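Local coordinates for protein putative PLP-dependent aminotransferase (Bacillus cereus ATCC 10987, PDB 3JU7) that probably acts as a pyridoxal phosphate-dependent aminotransferase, at residues G35-R40 with Y238-G243; E101-D106 with W120-E125; E150-K153 with P157-V160; T258-W263 with L350-G355; Q266-Q269 with L273-K276. All coordinates share one frame; numbering follows the deposited sequence. Where two conformers were deposited one is given.

Contact 1 of 5, residues G35-R40 with Y238-G243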
# COMPACT_ATOMS: atom_id res chain seq x y z
N GLY A 35 -7.69 -13.16 4.30
CA GLY A 35 -7.69 -14.60 4.39
C GLY A 35 -7.59 -15.16 5.80
O GLY A 35 -7.45 -14.43 6.78
N PRO A 36 -7.67 -16.48 5.92
CA PRO A 36 -7.76 -17.09 7.25
C PRO A 36 -6.51 -16.87 8.12
O PRO A 36 -6.64 -16.86 9.32
CB PRO A 36 -7.91 -18.60 6.95
CG PRO A 36 -7.96 -18.75 5.52
CD PRO A 36 -7.76 -17.45 4.82
N ILE A 37 -5.34 -16.74 7.51
CA ILE A 37 -4.08 -16.54 8.26
C ILE A 37 -4.08 -15.11 8.77
O ILE A 37 -3.77 -14.86 9.94
CB ILE A 37 -2.85 -16.91 7.39
CG1 ILE A 37 -2.84 -18.42 7.18
CG2 ILE A 37 -1.50 -16.45 8.01
CD1 ILE A 37 -2.19 -18.78 5.93
N ASN A 38 -4.50 -14.18 7.92
CA ASN A 38 -4.69 -12.81 8.40
C ASN A 38 -5.71 -12.72 9.53
O ASN A 38 -5.48 -12.08 10.55
CB ASN A 38 -5.11 -11.92 7.26
CG ASN A 38 -5.00 -10.44 7.60
OD1 ASN A 38 -3.93 -9.82 7.49
ND2 ASN A 38 -6.13 -9.87 7.99
N GLN A 39 -6.84 -13.39 9.39
CA GLN A 39 -7.81 -13.38 10.49
C GLN A 39 -7.17 -13.99 11.74
O GLN A 39 -7.40 -13.49 12.84
CB GLN A 39 -9.07 -14.18 10.19
CG GLN A 39 -9.93 -13.68 9.04
CD GLN A 39 -10.97 -14.72 8.62
OE1 GLN A 39 -11.66 -15.32 9.48
NE2 GLN A 39 -11.08 -14.95 7.31
N ARG A 40 -6.40 -15.07 11.57
CA ARG A 40 -5.79 -15.74 12.74
C ARG A 40 -4.83 -14.78 13.41
O ARG A 40 -4.82 -14.66 14.62
CB ARG A 40 -5.05 -17.02 12.34
CG ARG A 40 -4.54 -17.85 13.53
CD ARG A 40 -3.68 -19.06 13.10
NE ARG A 40 -4.43 -19.85 12.14
CZ ARG A 40 -3.92 -20.66 11.23
NH1 ARG A 40 -2.62 -20.87 11.13
NH2 ARG A 40 -4.75 -21.29 10.43
N TYR A 238 0.83 -14.05 3.13
CA TYR A 238 2.22 -14.30 3.35
C TYR A 238 2.80 -13.38 4.45
O TYR A 238 3.47 -13.86 5.37
CB TYR A 238 2.96 -14.10 2.04
CG TYR A 238 2.59 -15.06 0.92
CD1 TYR A 238 2.97 -16.41 0.98
CD2 TYR A 238 1.91 -14.63 -0.24
CE1 TYR A 238 2.68 -17.28 -0.05
CE2 TYR A 238 1.63 -15.51 -1.26
CZ TYR A 238 2.01 -16.84 -1.16
OH TYR A 238 1.73 -17.74 -2.15
N ALA A 239 2.51 -12.09 4.35
CA ALA A 239 2.84 -11.15 5.40
C ALA A 239 2.20 -11.57 6.73
O ALA A 239 2.89 -11.59 7.75
CB ALA A 239 2.42 -9.72 5.03
N ALA A 240 0.93 -11.95 6.74
CA ALA A 240 0.30 -12.44 8.00
C ALA A 240 1.01 -13.65 8.58
O ALA A 240 1.12 -13.79 9.79
CB ALA A 240 -1.14 -12.78 7.79
N ALA A 241 1.48 -14.54 7.70
CA ALA A 241 2.23 -15.74 8.11
C ALA A 241 3.45 -15.34 8.95
O ALA A 241 3.68 -15.89 10.03
CB ALA A 241 2.68 -16.56 6.88
N ILE A 242 4.21 -14.36 8.46
CA ILE A 242 5.39 -13.90 9.18
C ILE A 242 4.94 -13.20 10.47
O ILE A 242 5.52 -13.41 11.52
CB ILE A 242 6.31 -12.99 8.31
CG1 ILE A 242 6.76 -13.77 7.06
CG2 ILE A 242 7.53 -12.57 9.11
CD1 ILE A 242 7.90 -13.19 6.31
N GLY A 243 3.88 -12.40 10.40
CA GLY A 243 3.38 -11.77 11.60
C GLY A 243 3.06 -12.76 12.70
O GLY A 243 3.43 -12.57 13.87
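Two helices of this DegT/DnrJ/EryC1 family protein, 36-48 and 237-248, pack together where I37 and N38 meet A240 and A241. The local axes approach to 8.2 Å and cross at 34°, both running broadly the same way. A240 sits at the centre. Its methyl points at the other helix and touches the main chain there, with A240 CB 3.6 Å from N38 CA. This small side chain keeps the backbones close, and the CA atoms of N38 and A240 are 5.0 Å apart. I37 meets the same helix with its short branch. CG2 of I37 lies 3.7 Å from CB of A240 and 3.6 Å from N of A241. The longer arm of I37 stands beside its own backbone N (chi1 -70°), and this leaves CG2 to reach across. I37 also packs on I25 of helix 19-28.

N38 lies along the flank. Its OD1 passes A240 CB at 4.1 Å, but the polar partner of OD1 is T58 OG1. The first turn of helix 36-48 is further held by E237, whose two carboxylate oxygens accept the N-H groups of I37 and N38. A negative group at this helix start would probably be favoured by the helix dipole. G35 is the N-cap residue. On another side of helix 237-248, Y238 bonds through OH to T12 of the second subunit. The side chain of A241 lies about 10 Å from a bound calcium ion. The arrangement is typical of close helix pairing through alanine, here a buried one beside the dimer interface.

Contact 2 of 5, residues E101-D106 with W120-E125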
# COMPACT_ATOMS: atom_id res chain seq x y z
N GLU A 101 -4.12 20.07 5.29
CA GLU A 101 -2.85 20.72 5.48
C GLU A 101 -2.37 20.35 6.87
O GLU A 101 -3.11 20.45 7.84
CB GLU A 101 -2.99 22.24 5.42
CG GLU A 101 -3.25 22.77 4.07
CD GLU A 101 -3.12 24.29 4.00
OE1 GLU A 101 -2.50 24.91 4.90
OE2 GLU A 101 -3.64 24.84 3.04
N PRO A 102 -1.12 19.91 6.98
CA PRO A 102 -0.62 19.81 8.34
C PRO A 102 -0.58 21.21 8.97
O PRO A 102 -0.43 22.22 8.26
CB PRO A 102 0.80 19.24 8.16
CG PRO A 102 0.75 18.56 6.78
CD PRO A 102 -0.16 19.41 5.98
N TYR A 103 -0.80 21.24 10.28
CA TYR A 103 -0.63 22.43 11.12
C TYR A 103 0.23 22.00 12.31
O TYR A 103 -0.23 21.26 13.21
CB TYR A 103 -1.97 22.95 11.60
CG TYR A 103 -1.96 24.41 12.07
CD1 TYR A 103 -1.14 24.85 13.10
CD2 TYR A 103 -2.80 25.34 11.46
CE1 TYR A 103 -1.16 26.17 13.53
CE2 TYR A 103 -2.82 26.66 11.87
CZ TYR A 103 -2.00 27.06 12.90
OH TYR A 103 -2.06 28.39 13.27
N PHE A 104 1.49 22.45 12.33
CA PHE A 104 2.44 21.89 13.29
C PHE A 104 2.36 22.56 14.67
O PHE A 104 2.27 23.80 14.79
CB PHE A 104 3.86 21.97 12.75
CG PHE A 104 4.10 21.20 11.49
CD1 PHE A 104 4.00 19.81 11.47
CD2 PHE A 104 4.45 21.85 10.32
CE1 PHE A 104 4.25 19.10 10.31
CE2 PHE A 104 4.69 21.13 9.16
CZ PHE A 104 4.58 19.76 9.16
N ILE A 105 2.43 21.71 15.71
CA ILE A 105 2.31 22.08 17.11
C ILE A 105 3.63 21.71 17.81
O ILE A 105 4.13 20.56 17.69
CB ILE A 105 1.12 21.29 17.77
CG1 ILE A 105 -0.17 21.43 16.94
CG2 ILE A 105 0.89 21.65 19.30
CD1 ILE A 105 -0.66 22.85 16.69
N ASP A 106 4.16 22.65 18.61
CA ASP A 106 5.39 22.40 19.37
C ASP A 106 5.29 21.22 20.36
O ASP A 106 4.19 20.82 20.77
CB ASP A 106 5.74 23.64 20.17
CG ASP A 106 7.23 23.82 20.30
OD1 ASP A 106 8.01 23.13 19.58
OD2 ASP A 106 7.61 24.71 21.09
N TRP A 120 -4.52 22.40 22.69
CA TRP A 120 -5.86 22.87 23.14
C TRP A 120 -6.13 24.31 22.75
O TRP A 120 -7.19 24.67 22.24
CB TRP A 120 -5.97 22.77 24.67
CG TRP A 120 -6.74 21.61 25.21
CD1 TRP A 120 -7.82 21.67 26.05
CD2 TRP A 120 -6.51 20.22 24.95
NE1 TRP A 120 -8.27 20.40 26.34
CE2 TRP A 120 -7.48 19.49 25.68
CE3 TRP A 120 -5.58 19.52 24.18
CZ2 TRP A 120 -7.54 18.10 25.65
CZ3 TRP A 120 -5.64 18.14 24.16
CH2 TRP A 120 -6.61 17.45 24.89
N ASP A 121 -5.15 25.17 23.00
CA ASP A 121 -5.37 26.57 22.67
C ASP A 121 -5.61 26.66 21.20
O ASP A 121 -6.50 27.39 20.75
CB ASP A 121 -4.19 27.44 23.11
CG ASP A 121 -4.11 27.61 24.63
OD1 ASP A 121 -5.03 27.21 25.37
OD2 ASP A 121 -3.11 28.18 25.10
N LYS A 122 -4.85 25.88 20.43
CA LYS A 122 -4.98 25.94 18.97
C LYS A 122 -6.31 25.35 18.49
O LYS A 122 -6.92 25.87 17.56
CB LYS A 122 -3.77 25.26 18.30
CG LYS A 122 -3.72 25.42 16.78
CD LYS A 122 -3.75 26.89 16.32
CE LYS A 122 -2.50 27.58 16.71
NZ LYS A 122 -2.48 29.03 16.27
N ILE A 123 -6.76 24.26 19.10
CA ILE A 123 -8.09 23.74 18.77
C ILE A 123 -9.14 24.83 19.03
O ILE A 123 -10.01 25.10 18.18
CB ILE A 123 -8.42 22.51 19.57
CG1 ILE A 123 -7.54 21.34 19.10
CG2 ILE A 123 -9.91 22.19 19.41
CD1 ILE A 123 -7.63 20.10 19.95
N GLU A 124 -9.01 25.50 20.17
CA GLU A 124 -9.96 26.58 20.53
C GLU A 124 -9.94 27.75 19.56
O GLU A 124 -10.96 28.39 19.32
CB GLU A 124 -9.69 27.08 21.94
CG GLU A 124 -10.86 27.88 22.49
CD GLU A 124 -10.52 28.62 23.76
OE1 GLU A 124 -9.67 28.12 24.54
OE2 GLU A 124 -11.10 29.71 23.97
N GLU A 125 -8.76 28.05 19.03
CA GLU A 125 -8.61 29.14 18.09
C GLU A 125 -9.14 28.76 16.71
O GLU A 125 -9.78 29.57 16.06
CB GLU A 125 -7.13 29.55 18.00
CG GLU A 125 -6.82 30.61 16.93
CD GLU A 125 -5.34 30.67 16.55
OE1 GLU A 125 -4.48 30.24 17.35
OE2 GLU A 125 -5.05 31.18 15.43
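Y103 and K122 make the main touch between strand 101-105 and helix 116-126. The ammonium of K122 gives a hydrogen bond to the phenol oxygen, with NZ 3.1 Å from Y103 OH. The aliphatic part of the lysine also leans on the ring. K122 CE is 3.7 Å from Y103 CE1, and K122 CD is 3.8 Å from Y103 CZ. The two side chains cross at about a right angle, and the methylenes come to the ring obliquely. Nearer the helix, K122 CG rests against I105 CD1 at 4.0 Å. The lysine therefore uses CG, CD and CE for packing and NZ for polar contacts.

Its shape explains this. The chain leaves the helix extended, then bends twice in the same sense (chi2 56°, chi3 68°). The bends bring NZ to Y103 OH and within reach of E125, one turn on. There K122 NZ forms a salt bridge of 2.6 Å to E125 OE1. The carboxylate oxygen is met on its syn side, with NZ 34° out of the plane. NZ is thus gripped by a neutral and a charged oxygen, and the carboxylate probably favours the charged lysine.

Y80 makes an edge-to-face contact with the Y103 ring. Strand 101-105 is the outermost strand of its parallel sheet within this chain, bonded to strand 80-84. Helix 116-126 is the connection of a beta-alpha-beta crossover from 101-105 to 130-133. It lies against L82 of strand 80-84 through I123, and helix 146-153 packs next to it.

Contact 3 of 5, residues E150-K153 with P157-V160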
# COMPACT_ATOMS: atom_id res chain seq x y z
N GLU A 150 -10.28 12.56 25.65
CA GLU A 150 -11.16 13.66 26.00
C GLU A 150 -11.59 14.41 24.76
O GLU A 150 -12.78 14.79 24.64
CB GLU A 150 -10.51 14.61 27.01
CG GLU A 150 -11.51 15.43 27.78
CD GLU A 150 -12.48 14.54 28.58
OE1 GLU A 150 -12.01 13.59 29.27
OE2 GLU A 150 -13.71 14.77 28.49
N LEU A 151 -10.63 14.63 23.86
CA LEU A 151 -10.88 15.28 22.56
C LEU A 151 -11.90 14.49 21.77
O LEU A 151 -12.83 15.06 21.19
CB LEU A 151 -9.59 15.45 21.74
CG LEU A 151 -8.63 16.59 22.11
CD1 LEU A 151 -7.39 16.59 21.17
CD2 LEU A 151 -9.36 17.97 22.09
N GLU A 152 -11.74 13.17 21.76
CA GLU A 152 -12.70 12.33 21.04
C GLU A 152 -14.09 12.54 21.64
O GLU A 152 -15.04 12.79 20.92
CB GLU A 152 -12.31 10.85 21.11
CG GLU A 152 -11.28 10.41 20.05
CD GLU A 152 -11.93 9.99 18.74
OE1 GLU A 152 -13.11 9.59 18.77
OE2 GLU A 152 -11.25 10.05 17.68
N LYS A 153 -14.21 12.50 22.96
CA LYS A 153 -15.50 12.68 23.58
C LYS A 153 -16.11 14.04 23.22
O LYS A 153 -17.32 14.13 23.14
CB LYS A 153 -15.42 12.48 25.09
CG LYS A 153 -15.19 11.01 25.48
CD LYS A 153 -15.31 10.75 26.99
CE LYS A 153 -14.45 11.68 27.82
NZ LYS A 153 -14.32 11.25 29.26
N PRO A 157 -11.72 14.35 16.37
CA PRO A 157 -11.14 13.06 16.04
C PRO A 157 -9.62 12.99 16.21
O PRO A 157 -8.91 13.90 15.81
CB PRO A 157 -11.51 12.86 14.55
CG PRO A 157 -11.86 14.14 14.03
CD PRO A 157 -12.29 15.01 15.18
N VAL A 158 -9.15 11.88 16.77
CA VAL A 158 -7.74 11.64 17.00
C VAL A 158 -7.32 10.30 16.42
O VAL A 158 -7.97 9.28 16.64
CB VAL A 158 -7.44 11.59 18.49
CG1 VAL A 158 -5.96 11.26 18.69
CG2 VAL A 158 -7.94 12.87 19.19
N VAL A 159 -6.25 10.33 15.64
CA VAL A 159 -5.64 9.15 15.11
C VAL A 159 -4.20 9.26 15.57
O VAL A 159 -3.46 10.22 15.20
CB VAL A 159 -5.70 9.06 13.57
CG1 VAL A 159 -4.74 7.99 13.08
CG2 VAL A 159 -7.14 8.80 13.06
N VAL A 160 -3.80 8.27 16.36
CA VAL A 160 -2.47 8.27 17.00
C VAL A 160 -1.48 7.48 16.15
O VAL A 160 -1.72 6.29 15.87
CB VAL A 160 -2.53 7.64 18.39
CG1 VAL A 160 -1.12 7.48 18.99
CG2 VAL A 160 -3.47 8.45 19.30
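E152 and V158 supply the polar part of this contact. The N-H of V158 points almost straight at the carboxylate, with V158 N 2.9 Å from E152 OE2 and an N-H...O angle of 170°. The oxygen is met on its anti side, 24° out of the carboxylate plane. A sharp bend at chi2 (-87°) curls the carboxylate round to the backbone of V158. OE2 of E152 also passes 3.4 Å from P157 CA. The same OE2 has a stronger partner in K73, at the end of helix 62-73, with which it forms a salt bridge. One oxygen thus serves both a buried main-chain N-H and a lysine, and the lysine probably helps to keep the glutamate charged.

The topology here is beta-alpha-beta. Strand 130-133, helix 146-153 and strand 159-161 follow one another, and the contact joins the end of the helix to the start of the third element. P157 and V159 bond through their backbones to V133, while V158 and V160 bond to M182. Segment 157-160 is thus bonded to one neighbour through V133 and to another through M182, consistent with the central sheet of fold-type I PLP enzymes.

The apolar part is one side-chain touch. L151 CB is 4.0 Å from V158 CG2, the branch of the valine that stands beside its own backbone N. V158 faces the helix, and also touches P135 and F179. V159 points the other way, onto L66, A69 and K73 of helix 62-73.

Contact 4 of 5, residues T258-W263 with L350-G355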
# COMPACT_ATOMS: atom_id res chain seq x y z
N THR A 258 15.21 -5.01 25.29
CA THR A 258 15.25 -4.45 26.63
C THR A 258 16.64 -4.59 27.21
O THR A 258 17.17 -3.65 27.75
CB THR A 258 14.23 -5.08 27.53
OG1 THR A 258 12.94 -4.93 26.94
CG2 THR A 258 14.27 -4.41 28.91
N ARG A 259 17.25 -5.76 27.06
CA ARG A 259 18.61 -5.97 27.56
C ARG A 259 19.57 -4.96 27.00
O ARG A 259 20.37 -4.41 27.74
CB ARG A 259 19.14 -7.36 27.19
CG ARG A 259 18.73 -8.46 28.14
CD ARG A 259 19.89 -9.41 28.47
NE ARG A 259 20.69 -9.78 27.29
CZ ARG A 259 20.33 -10.68 26.36
NH1 ARG A 259 19.18 -11.33 26.45
NH2 ARG A 259 21.14 -10.93 25.34
N ILE A 260 19.52 -4.73 25.68
CA ILE A 260 20.45 -3.79 25.04
C ILE A 260 20.20 -2.36 25.56
O ILE A 260 21.15 -1.63 25.87
CB ILE A 260 20.36 -3.85 23.51
CG1 ILE A 260 20.79 -5.23 23.02
CG2 ILE A 260 21.27 -2.84 22.88
CD1 ILE A 260 20.35 -5.50 21.59
N SER A 261 18.93 -2.00 25.71
CA SER A 261 18.56 -0.70 26.31
C SER A 261 19.13 -0.53 27.72
O SER A 261 19.72 0.51 28.01
CB SER A 261 17.05 -0.53 26.37
OG SER A 261 16.47 -0.49 25.08
N GLU A 262 18.91 -1.55 28.56
CA GLU A 262 19.45 -1.58 29.92
C GLU A 262 20.96 -1.36 29.89
O GLU A 262 21.49 -0.58 30.68
CB GLU A 262 19.17 -2.94 30.61
CG GLU A 262 17.68 -3.30 30.92
CD GLU A 262 17.53 -4.70 31.56
OE1 GLU A 262 18.45 -5.10 32.32
OE2 GLU A 262 16.52 -5.41 31.33
N TRP A 263 21.66 -2.05 28.98
CA TRP A 263 23.11 -1.89 28.87
C TRP A 263 23.49 -0.45 28.51
O TRP A 263 24.45 0.13 29.03
CB TRP A 263 23.70 -2.82 27.81
CG TRP A 263 23.74 -4.25 28.16
CD1 TRP A 263 23.84 -4.79 29.42
CD2 TRP A 263 23.78 -5.36 27.25
NE1 TRP A 263 23.90 -6.15 29.34
CE2 TRP A 263 23.87 -6.53 28.02
CE3 TRP A 263 23.75 -5.47 25.86
CZ2 TRP A 263 23.90 -7.80 27.45
CZ3 TRP A 263 23.78 -6.73 25.29
CH2 TRP A 263 23.85 -7.88 26.08
N LEU A 350 21.07 6.47 18.27
CA LEU A 350 22.22 5.59 18.37
C LEU A 350 21.79 4.18 18.01
O LEU A 350 20.66 3.78 18.29
CB LEU A 350 22.87 5.63 19.75
CG LEU A 350 23.40 6.97 20.25
CD1 LEU A 350 23.89 6.86 21.69
CD2 LEU A 350 24.52 7.48 19.36
N PRO A 351 22.70 3.42 17.39
CA PRO A 351 22.27 2.13 16.94
C PRO A 351 21.91 1.18 18.06
O PRO A 351 22.54 1.14 19.12
CB PRO A 351 23.46 1.61 16.13
CG PRO A 351 24.55 2.54 16.31
CD PRO A 351 23.99 3.82 16.82
N LEU A 352 20.88 0.40 17.77
CA LEU A 352 20.40 -0.65 18.63
C LEU A 352 19.72 -1.65 17.70
O LEU A 352 18.92 -1.25 16.90
CB LEU A 352 19.41 -0.09 19.64
CG LEU A 352 18.97 -0.96 20.82
CD1 LEU A 352 18.40 -0.06 21.96
CD2 LEU A 352 17.97 -1.99 20.41
N TRP A 353 20.11 -2.92 17.74
CA TRP A 353 19.47 -3.96 16.93
C TRP A 353 19.74 -5.30 17.57
O TRP A 353 20.67 -5.42 18.37
CB TRP A 353 19.94 -3.99 15.47
CG TRP A 353 21.29 -3.41 15.20
CD1 TRP A 353 21.56 -2.14 14.79
CD2 TRP A 353 22.56 -4.07 15.32
NE1 TRP A 353 22.91 -1.96 14.64
CE2 TRP A 353 23.55 -3.13 14.97
CE3 TRP A 353 22.95 -5.35 15.69
CZ2 TRP A 353 24.89 -3.44 14.96
CZ3 TRP A 353 24.28 -5.66 15.69
CH2 TRP A 353 25.24 -4.71 15.33
N GLU A 354 18.92 -6.29 17.21
CA GLU A 354 19.02 -7.64 17.75
C GLU A 354 20.39 -8.17 17.41
O GLU A 354 20.80 -8.11 16.26
CB GLU A 354 17.95 -8.58 17.17
CG GLU A 354 16.49 -8.23 17.54
CD GLU A 354 15.48 -9.17 16.86
OE1 GLU A 354 15.68 -10.39 16.94
OE2 GLU A 354 14.50 -8.70 16.24
N GLY A 355 21.09 -8.66 18.41
CA GLY A 355 22.41 -9.20 18.21
C GLY A 355 23.45 -8.26 18.72
O GLY A 355 24.56 -8.67 18.93
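I260 is the first residue of helix segment 258-263 to touch segment 350-355. Both of its branches are used. CG2 lies against the branch point of L352, with I260 CG2 3.6 Å from L352 CG. The longer arm reaches the main chain one residue further on, where I260 CD1 comes to 3.2 Å from W353 O. That approach is tight for a methyl and a carbonyl oxygen. At chi1 -63° CG2 stands opposite the backbone N, on the side that faces the leucine.

S261 follows on the flank of the helix. Its OG is 3.7 Å from L352 CD1, a plain van der Waals touch. OG bonds to Q288 OE1 and R257 O. L352 thus touches both I260 and S261, and it also packs on R257 and Q288.

The side chain of W353 leaves the backbone away from the helix; its NE1 bonds to P6 O. Further bonds tie the loop to helix 250-270: E354 to K253, G355 N to E256, and P351 O to Y264 OH. The loop runs from strand 347-350, paired with strand 291-294, to helix 358-368, whose V361 packs against I260.

Contact 5 of 5, residues Q266-Q269 with L273-K276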
# COMPACT_ATOMS: atom_id res chain seq x y z
N GLN A 266 23.04 1.71 31.67
CA GLN A 266 24.08 1.46 32.66
C GLN A 266 25.42 2.03 32.22
O GLN A 266 26.12 2.64 33.02
CB GLN A 266 24.26 -0.04 32.89
CG GLN A 266 23.10 -0.70 33.60
CD GLN A 266 23.22 -2.23 33.62
OE1 GLN A 266 23.60 -2.86 32.62
NE2 GLN A 266 22.87 -2.84 34.75
N LEU A 267 25.76 1.82 30.95
CA LEU A 267 27.04 2.29 30.42
C LEU A 267 27.09 3.79 30.32
O LEU A 267 28.15 4.38 30.53
CB LEU A 267 27.37 1.66 29.06
CG LEU A 267 27.81 0.19 29.09
CD1 LEU A 267 27.78 -0.47 27.68
CD2 LEU A 267 29.20 0.07 29.75
N LEU A 268 25.97 4.42 29.97
CA LEU A 268 25.91 5.90 29.87
C LEU A 268 26.10 6.56 31.24
O LEU A 268 26.78 7.60 31.37
CB LEU A 268 24.57 6.37 29.29
CG LEU A 268 24.30 6.19 27.80
CD1 LEU A 268 22.87 6.56 27.56
CD2 LEU A 268 25.24 7.05 26.96
N GLN A 269 25.44 5.98 32.24
CA GLN A 269 25.59 6.46 33.60
C GLN A 269 27.00 6.17 34.11
O GLN A 269 27.69 7.07 34.53
CB GLN A 269 24.55 5.84 34.53
CG GLN A 269 24.83 6.12 36.01
CD GLN A 269 23.66 5.81 36.92
OE1 GLN A 269 22.50 5.77 36.49
NE2 GLN A 269 23.95 5.59 38.19
N LEU A 273 28.15 10.11 31.31
CA LEU A 273 27.56 10.89 30.23
C LEU A 273 26.33 11.65 30.69
O LEU A 273 26.12 12.77 30.25
CB LEU A 273 27.23 10.00 29.03
CG LEU A 273 28.46 9.75 28.16
CD1 LEU A 273 28.84 8.28 28.13
CD2 LEU A 273 28.24 10.30 26.77
N MSE A 274 25.54 11.07 31.60
CA MSE A 274 24.41 11.81 32.14
C MSE A 274 24.95 13.04 32.86
O MSE A 274 24.43 14.15 32.70
CB MSE A 274 23.58 10.98 33.13
CG MSE A 274 23.29 9.55 32.74
SE MSE A 274 22.57 9.36 30.99
CE MSE A 274 20.83 10.20 31.24
N LYS A 275 26.02 12.86 33.65
CA LYS A 275 26.62 13.97 34.36
C LYS A 275 27.04 15.08 33.39
O LYS A 275 26.93 16.25 33.73
CB LYS A 275 27.80 13.51 35.24
N LYS A 276 27.49 14.71 32.19
CA LYS A 276 28.01 15.68 31.20
C LYS A 276 26.93 16.38 30.37
O LYS A 276 27.25 17.21 29.51
CB LYS A 276 29.04 15.01 30.27
O HOH W 1 26.45 9.47 34.26
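L268 and L273 are joined by a main-chain bond across the end of helix 250-270. The N-H of L273 reaches back five residues to L268 O, at an N to O distance of 2.9 Å. The N lies almost straight out from the carbonyl (C=O...N 172°), but the N-H itself is bent away (139°). Segment 273-276 begins with helical backbone angles but without regular helix bonds. Next door, Q269 O accepts a bond from water 1 at 2.7 Å. The same water is weakly linked to K275 N at 3.5 Å, so it loosely bridges the two segments.

Among the side chains, the leucines meet at their branch ends, with L268 CD2 4.0 Å from L273 CD1. L273 CB also lies 3.4 Å from L268 O, beside the bonded carbonyl. M274, a selenomethionine, folds back on the helix. Bends at chi2 and chi3 (-68° for the latter) bring its SE to 4.0 Å from L268 CB, while M274 CG rests 3.9 Å from Q269 CA. L273 also packs on V365 and L368 of helix 358-368, and M274 touches L280.

The chemistry is split. Carbonyls of the last helical turns are met by one loop N-H and one water, while the two buried leucines pack together. This implies a chain that folds back on the helix end, held by a direct backbone bond and leucine packing, with a weakly bridging water besides.

In the fold
Contacts 1 to 4 are buried, while contact 5 is partly exposed. Contacts 2 and 3 are neighbours, their centres 14 Å apart. They touch directly, with I123 CD1 3.5 Å from L151 CD2, and each joins a helix to a strand or to the approach to one. In both, a charged side chain reaches across from the helix: a lysine to a phenol in contact 2, a glutamate to a main-chain N-H in contact 3. Contacts 4 and 5 share helix 250-270 at different points along it, the first mainly apolar against a loop, the second adding a backbone bond and a water. Contact 1 is wholly van der Waals and pairs two helices close to the second subunit. Its centre is about 39 Å from that of contact 2.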